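Local atomic coordinates of extracellular fatty acid-binding protein (PDB entry 3SAO), a protein that binds bacterial ferric siderophores and also long-chain fatty acids and lysophosphatidic acid, and may act in antibacterial defence. Residues A[127-132]-A[142-147]; A[18-23]-A[135-140]. All blocks are in the same frame, centred on the assembly; numbering follows the deposited sequence.

Contact 1 (A[127-132]-A[142-147]); sequences IFRKLA and VAVLPS
V142 touches both F128 and R129 on the helix that lies against the outside of the lipocalin barrel. The helix 122-133 and strand 142-144 run nearly antiparallel, their short segments 165° apart in direction. Starting at V142, the branch that does the work is CG1, set anti to the backbone N by chi1 of 174°. It meets the edge of the F128 ring, near the ring plane, with V142 CG1 4.1 Å from F128 CE2. The same methyl also lies over one face of the R129 guanidinium, where V142 CG1 is 3.5 Å from R129 NH1. One methyl thus touches both a buried aromatic edge and the flat side of a charged group, and V142 CB adds a contact of 3.7 Å to R129 NH1. F128 packs against the barrel wall, on A16 and A18 of strand 10-18 and M111 and L113 of strand 106-115, and V142 also touches A18. The backbone of A143 pairs with L17, placing the strand beside 10-18. V144 then meets the end of R129, whose side chain is extended from CG to NE before chi4 of -80° turns the guanidinium: R129 NH2 lies 3.7 Å from V144 CG2, at an oblique approach.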
ATOM      1  N   ILE A 127      -0.727   7.009  14.089  1.00 47.87           N
ATOM      2  CA  ILE A 127       0.689   6.648  13.891  1.00 48.00           C
ATOM      3  C   ILE A 127       1.134   7.007  12.478  1.00 44.19           C
ATOM      4  O   ILE A 127       2.260   7.479  12.272  1.00 44.06           O
ATOM      5  CB  ILE A 127       1.008   5.139  14.186  1.00 47.64           C
ATOM      6  CG1 ILE A 127       2.439   4.778  13.785  1.00 51.86           C
ATOM      7  CG2 ILE A 127       0.109   4.183  13.448  1.00 56.63           C
ATOM      8  CD1 ILE A 127       3.467   5.595  14.467  1.00 59.81           C
ATOM      9  N   PHE A 128       0.273   6.735  11.507  1.00 43.42           N
ATOM     10  CA  PHE A 128       0.559   7.098  10.109  1.00 42.77           C
ATOM     11  C   PHE A 128       0.819   8.607   9.968  1.00 41.34           C
ATOM     12  O   PHE A 128       1.833   9.024   9.370  1.00 39.67           O
ATOM     13  CB  PHE A 128      -0.592   6.680   9.221  1.00 41.10           C
ATOM     14  CG  PHE A 128      -0.380   6.974   7.769  1.00 43.34           C
ATOM     15  CD1 PHE A 128       0.495   6.204   6.997  1.00 43.33           C
ATOM     16  CD2 PHE A 128      -1.102   7.962   7.156  1.00 46.08           C
ATOM     17  CE1 PHE A 128       0.682   6.498   5.631  1.00 45.29           C
ATOM     18  CE2 PHE A 128      -0.915   8.258   5.814  1.00 46.39           C
ATOM     19  CZ  PHE A 128      -0.029   7.515   5.057  1.00 49.02           C
ATOM     20  N   ARG A 129      -0.106   9.413  10.501  1.00 44.00           N
ATOM     21  CA  ARG A 129       0.010  10.883  10.411  1.00 46.24           C
ATOM     22  C   ARG A 129       1.271  11.404  11.129  1.00 48.07           C
ATOM     23  O   ARG A 129       2.000  12.236  10.580  1.00 47.41           O
ATOM     24  CB  ARG A 129      -1.259  11.581  10.916  1.00 47.26           C
ATOM     25  CG  ARG A 129      -2.472  11.472   9.982  1.00 50.40           C
ATOM     26  CD  ARG A 129      -3.606  12.401  10.395  1.00 56.43           C
ATOM     27  NE  ARG A 129      -4.706  12.346   9.433  1.00 60.67           N
ATOM     28  CZ  ARG A 129      -4.732  12.992   8.266  1.00 63.15           C
ATOM     29  NH1 ARG A 129      -3.745  13.797   7.902  1.00 59.62           N
ATOM     30  NH2 ARG A 129      -5.775  12.849   7.464  1.00 64.60           N
ATOM     31  N   LYS A 130       1.562  10.853  12.303  1.00 47.98           N
ATOM     32  CA  LYS A 130       2.824  11.108  13.001  1.00 48.69           C
ATOM     33  C   LYS A 130       4.065  10.824  12.177  1.00 46.03           C
ATOM     34  O   LYS A 130       4.958  11.658  12.068  1.00 47.39           O
ATOM     35  CB  LYS A 130       2.918  10.279  14.276  1.00 50.38           C
ATOM     36  CG  LYS A 130       4.132  10.601  15.117  1.00 56.38           C
ATOM     37  CD  LYS A 130       4.122   9.887  16.455  1.00 60.97           C
ATOM     38  CE  LYS A 130       4.357   8.398  16.287  1.00 63.87           C
ATOM     39  NZ  LYS A 130       4.559   7.725  17.599  1.00 72.54           N
ATOM     40  N   LEU A 131       4.166   9.618  11.644  1.00 42.66           N
ATOM     41  CA  LEU A 131       5.329   9.288  10.845  1.00 43.60           C
ATOM     42  C   LEU A 131       5.398  10.066   9.522  1.00 41.38           C
ATOM     43  O   LEU A 131       6.501  10.386   9.078  1.00 42.77           O
ATOM     44  CB  LEU A 131       5.378   7.795  10.587  1.00 42.74           C
ATOM     45  CG  LEU A 131       5.584   6.956  11.853  1.00 42.29           C
ATOM     46  CD1 LEU A 131       5.500   5.468  11.510  1.00 43.67           C
ATOM     47  CD2 LEU A 131       6.903   7.302  12.566  1.00 49.05           C
ATOM     48  N   ALA A 132       4.249  10.314   8.880  1.00 42.84           N
ATOM     49  CA  ALA A 132       4.170  11.225   7.722  1.00 41.32           C
ATOM     50  C   ALA A 132       4.705  12.603   8.064  1.00 43.82           C
ATOM     51  O   ALA A 132       5.537  13.178   7.339  1.00 44.48           O
ATOM     52  CB  ALA A 132       2.726  11.326   7.206  1.00 43.20           C
ATOM     53  N   VAL A 142      -1.705  14.152   2.540  1.00 49.67           N
ATOM     54  CA  VAL A 142      -2.294  12.904   3.037  1.00 49.99           C
ATOM     55  C   VAL A 142      -3.697  12.737   2.479  1.00 49.73           C
ATOM     56  O   VAL A 142      -4.519  13.649   2.572  1.00 55.45           O
ATOM     57  CB  VAL A 142      -2.347  12.923   4.566  1.00 50.52           C
ATOM     58  CG1 VAL A 142      -3.075  11.708   5.142  1.00 50.09           C
ATOM     59  CG2 VAL A 142      -0.930  13.085   5.138  1.00 52.48           C
ATOM     60  N   ALA A 143      -3.948  11.570   1.885  1.00 47.55           N
ATOM     61  CA  ALA A 143      -5.249  11.179   1.356  1.00 45.45           C
ATOM     62  C   ALA A 143      -5.773  10.037   2.177  1.00 45.37           C
ATOM     63  O   ALA A 143      -5.111   9.034   2.336  1.00 43.46           O
ATOM     64  CB  ALA A 143      -5.136  10.743  -0.093  1.00 47.60           C
ATOM     65  N   VAL A 144      -6.959  10.217   2.744  1.00 46.28           N
ATOM     66  CA  VAL A 144      -7.675   9.117   3.344  1.00 46.70           C
ATOM     67  C   VAL A 144      -8.622   8.631   2.240  1.00 47.62           C
ATOM     68  O   VAL A 144      -9.408   9.406   1.727  1.00 48.02           O
ATOM     69  CB  VAL A 144      -8.435   9.571   4.576  1.00 49.15           C
ATOM     70  CG1 VAL A 144      -9.281   8.417   5.136  1.00 50.80           C
ATOM     71  CG2 VAL A 144      -7.467  10.152   5.626  1.00 51.78           C
ATOM     72  N   LEU A 145      -8.448   7.384   1.801  1.00 46.09           N
ATOM     73  CA  LEU A 145      -9.093   6.870   0.594  1.00 46.22           C
ATOM     74  C   LEU A 145     -10.535   6.409   0.849  1.00 47.29           C
ATOM     75  O   LEU A 145     -10.731   5.545   1.672  1.00 48.53           O
ATOM     76  CB  LEU A 145      -8.282   5.695   0.048  1.00 44.26           C
ATOM     77  CG  LEU A 145      -6.845   6.041  -0.366  1.00 44.15           C
ATOM     78  CD1 LEU A 145      -6.046   4.842  -0.856  1.00 41.94           C
ATOM     79  CD2 LEU A 145      -6.916   7.166  -1.415  1.00 43.04           C
ATOM     80  N   PRO A 146     -11.518   6.931   0.075  1.00 48.26           N
ATOM     81  CA  PRO A 146     -12.894   6.443   0.136  1.00 50.25           C
ATOM     82  C   PRO A 146     -12.968   4.947  -0.223  1.00 48.77           C
ATOM     83  O   PRO A 146     -12.162   4.460  -1.030  1.00 46.24           O
ATOM     84  CB  PRO A 146     -13.639   7.350  -0.875  1.00 52.62           C
ATOM     85  CG  PRO A 146     -12.756   8.592  -1.002  1.00 55.22           C
ATOM     86  CD  PRO A 146     -11.372   8.038  -0.880  1.00 50.32           C
ATOM     87  N   SER A 147     -13.850   4.221   0.460  1.00 50.25           N
ATOM     88  CA  SER A 147     -14.078   2.798   0.196  1.00 48.03           C
ATOM     89  C   SER A 147     -14.581   2.593  -1.204  1.00 49.41           C
ATOM     90  O   SER A 147     -15.269   3.451  -1.775  1.00 50.53           O
ATOM     91  CB  SER A 147     -15.121   2.218   1.159  1.00 49.22           C
ATOM     92  OG  SER A 147     -16.431   2.700   0.834  1.00 55.77           O
TER

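Contact 2 (A[18-23]-A[135-140]); sequences ASNTDF and RNYTDE
Y137, whose ring covers the backbone of A18 and S19, is tied at its own backbone to the end of the helix behind it: Y137 N and A132 O form a probable hydrogen bond. That bond belongs to the Schellman motif closing the helix, with N136 at positive phi as its C-prime residue. The chain leaves the motif with the Y137 side chain directed toward 18-23, CG anti to its carbonyl carbon (chi1 -65°). The A18 carbonyl oxygen and the S19 nitrogen both lie over one face of the ring, each 4.1 Å above its plane and offset toward the rim, so a peptide group rests on the aromatic face. Apolar contact completes the fit, with A18 CB 3.9 Å from Y137 CD2 and S19 CA 3.8 Å from Y137 CE1. N20 N comes to 4.0 Å of Y137 CE1, obliquely.

Past the ring, S19 OG accepts a weak hydrogen bond from T21 N at 3.3 Å. T21, which contributes to enterobactin binding, N-caps the next helix through OG1 to F24 N. Y137 also packs on A132 of helix 122-133 and on H109 and M111 of strand 106-115, while A18 and S19 pair through their backbones with M111 and M141, respectively. The tyrosine therefore sits where the end of strand 10-18, strand 106-115 and the end of helix 122-133 come together.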
ATOM      1  N   ALA A  18       0.415   9.053   1.523  1.00 43.13           N
ATOM      2  CA  ALA A  18       1.035  10.350   1.679  1.00 47.32           C
ATOM      3  C   ALA A  18       2.128  10.529   0.632  1.00 51.32           C
ATOM      4  O   ALA A  18       2.995   9.659   0.466  1.00 52.18           O
ATOM      5  CB  ALA A  18       1.583  10.536   3.099  1.00 46.29           C
ATOM      6  N   SER A  19       2.123  11.684  -0.035  1.00 54.25           N
ATOM      7  CA  SER A  19       3.130  11.995  -1.066  1.00 57.85           C
ATOM      8  C   SER A  19       3.081  13.471  -1.412  1.00 60.61           C
ATOM      9  O   SER A  19       2.090  14.132  -1.123  1.00 59.48           O
ATOM     10  CB  SER A  19       2.875  11.168  -2.331  1.00 59.27           C
ATOM     11  OG  SER A  19       3.526  11.691  -3.484  1.00 66.52           O
ATOM     12  N   ASN A  20       4.125  13.968  -2.076  1.00 61.92           N
ATOM     13  CA  ASN A  20       4.204  15.388  -2.430  1.00 66.83           C
ATOM     14  C   ASN A  20       4.314  15.672  -3.940  1.00 70.22           C
ATOM     15  O   ASN A  20       4.653  16.780  -4.335  1.00 70.99           O
ATOM     16  CB  ASN A  20       5.363  16.071  -1.670  1.00 69.05           C
ATOM     17  CG  ASN A  20       6.741  15.545  -2.065  1.00 68.87           C
ATOM     18  OD1 ASN A  20       6.877  14.523  -2.732  1.00 70.08           O
ATOM     19  ND2 ASN A  20       7.778  16.270  -1.649  1.00 71.90           N
ATOM     20  N   THR A  21       3.982  14.702  -4.788  1.00 70.80           N
ATOM     21  CA  THR A  21       3.988  14.954  -6.228  1.00 75.28           C
ATOM     22  C   THR A  21       2.793  15.825  -6.620  1.00 77.63           C
ATOM     23  O   THR A  21       1.740  15.777  -5.979  1.00 75.05           O
ATOM     24  CB  THR A  21       3.980  13.656  -7.065  1.00 74.01           C
ATOM     25  OG1 THR A  21       2.676  13.065  -7.044  1.00 74.23           O
ATOM     26  CG2 THR A  21       5.020  12.655  -6.533  1.00 74.89           C
ATOM     27  N   ASP A  22       2.970  16.659  -7.642  1.00 81.21           N
ATOM     28  CA  ASP A  22       1.838  17.366  -8.241  1.00 83.71           C
ATOM     29  C   ASP A  22       0.823  16.344  -8.766  1.00 82.48           C
ATOM     30  O   ASP A  22      -0.386  16.576  -8.711  1.00 83.24           O
ATOM     31  CB  ASP A  22       2.288  18.291  -9.376  1.00 88.21           C
ATOM     32  N   PHE A  23       1.321  15.219  -9.271  1.00 81.43           N
ATOM     33  CA  PHE A  23       0.455  14.195  -9.863  1.00 79.90           C
ATOM     34  C   PHE A  23      -0.474  13.622  -8.808  1.00 76.74           C
ATOM     35  O   PHE A  23      -1.684  13.480  -9.036  1.00 77.30           O
ATOM     36  CB  PHE A  23       1.286  13.079 -10.499  1.00 78.68           C
ATOM     37  N   ARG A 135       8.381  13.151   8.057  1.00 44.18           N
ATOM     38  CA  ARG A 135       9.070  13.248   6.777  1.00 47.09           C
ATOM     39  C   ARG A 135       8.627  14.537   6.066  1.00 50.25           C
ATOM     40  O   ARG A 135       8.817  14.660   4.870  1.00 53.70           O
ATOM     41  CB  ARG A 135       8.797  12.012   5.919  1.00 47.39           C
ATOM     42  CG  ARG A 135       9.625  10.809   6.396  1.00 52.79           C
ATOM     43  CD  ARG A 135       9.241   9.540   5.768  1.00 52.83           C
ATOM     44  NE  ARG A 135       9.743   8.414   6.538  1.00 53.24           N
ATOM     45  CZ  ARG A 135      10.871   7.754   6.299  1.00 48.31           C
ATOM     46  NH1 ARG A 135      11.663   8.071   5.281  1.00 54.24           N
ATOM     47  NH2 ARG A 135      11.176   6.728   7.059  1.00 50.93           N
ATOM     48  N   ASN A 136       8.022  15.452   6.816  1.00 51.88           N
ATOM     49  CA  ASN A 136       7.477  16.729   6.317  1.00 55.29           C
ATOM     50  C   ASN A 136       6.439  16.593   5.206  1.00 55.45           C
ATOM     51  O   ASN A 136       6.353  17.444   4.324  1.00 55.15           O
ATOM     52  CB  ASN A 136       8.599  17.683   5.873  1.00 58.31           C
ATOM     53  CG  ASN A 136       9.498  18.102   7.024  1.00 56.15           C
ATOM     54  OD1 ASN A 136       9.033  18.309   8.137  1.00 61.73           O
ATOM     55  ND2 ASN A 136      10.791  18.207   6.765  1.00 64.56           N
ATOM     56  N   TYR A 137       5.625  15.543   5.258  1.00 53.13           N
ATOM     57  CA  TYR A 137       4.342  15.586   4.562  1.00 54.46           C
ATOM     58  C   TYR A 137       3.404  16.529   5.325  1.00 59.02           C
ATOM     59  O   TYR A 137       3.332  16.510   6.554  1.00 61.85           O
ATOM     60  CB  TYR A 137       3.743  14.185   4.374  1.00 53.47           C
ATOM     61  CG  TYR A 137       4.599  13.333   3.471  1.00 50.09           C
ATOM     62  CD1 TYR A 137       4.934  13.760   2.188  1.00 57.53           C
ATOM     63  CD2 TYR A 137       5.074  12.104   3.890  1.00 48.75           C
ATOM     64  CE1 TYR A 137       5.789  13.001   1.380  1.00 61.15           C
ATOM     65  CE2 TYR A 137       5.886  11.331   3.088  1.00 53.27           C
ATOM     66  CZ  TYR A 137       6.253  11.773   1.849  1.00 56.04           C
ATOM     67  OH  TYR A 137       7.057  10.970   1.080  1.00 56.35           O
ATOM     68  N   THR A 138       2.752  17.415   4.585  1.00 64.26           N
ATOM     69  CA  THR A 138       1.695  18.238   5.144  1.00 67.16           C
ATOM     70  C   THR A 138       0.362  17.496   5.100  1.00 63.13           C
ATOM     71  O   THR A 138       0.265  16.392   4.567  1.00 59.29           O
ATOM     72  CB  THR A 138       1.542  19.548   4.362  1.00 68.04           C
ATOM     73  OG1 THR A 138       1.089  19.246   3.038  1.00 69.79           O
ATOM     74  CG2 THR A 138       2.851  20.281   4.277  1.00 70.14           C
ATOM     75  N   ASP A 139      -0.665  18.116   5.670  1.00 62.55           N
ATOM     76  CA  ASP A 139      -2.014  17.566   5.660  1.00 61.90           C
ATOM     77  C   ASP A 139      -2.598  17.522   4.253  1.00 59.96           C
ATOM     78  O   ASP A 139      -3.368  16.620   3.939  1.00 57.89           O
ATOM     79  CB  ASP A 139      -2.925  18.376   6.567  1.00 66.74           C
ATOM     80  CG  ASP A 139      -2.254  18.733   7.866  1.00 71.97           C
ATOM     81  OD1 ASP A 139      -2.047  17.810   8.685  1.00 75.87           O
ATOM     82  OD2 ASP A 139      -1.844  19.906   8.008  1.00 79.87           O
ATOM     83  N   GLU A 140      -2.196  18.453   3.397  1.00 59.84           N
ATOM     84  CA  GLU A 140      -2.671  18.445   2.017  1.00 61.36           C
ATOM     85  C   GLU A 140      -2.052  17.271   1.263  1.00 58.97           C
ATOM     86  O   GLU A 140      -2.578  16.859   0.229  1.00 61.10           O
ATOM     87  CB  GLU A 140      -2.342  19.766   1.313  1.00 63.86           C
TER

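In the fold
From the N terminus, strand 10-18 ends in segment 18-23, after which 111 residues, including most of the barrel strands, pass before 135-140 returns to close contact 2. Contact 1 is local by comparison: helix segment 127-132 and strand segment 142-147 are separated by just nine residues, and the loop joining them carries 135-140. The two contacts therefore cross along the chain. They also touch in space, their centres about 11 Å apart, with A18 packed against both F128 and V142. Contact 1 joins the helix to the last strand, contact 2 anchors the loop between them to the end of strand 10-18, and that strand pairs with 142-144.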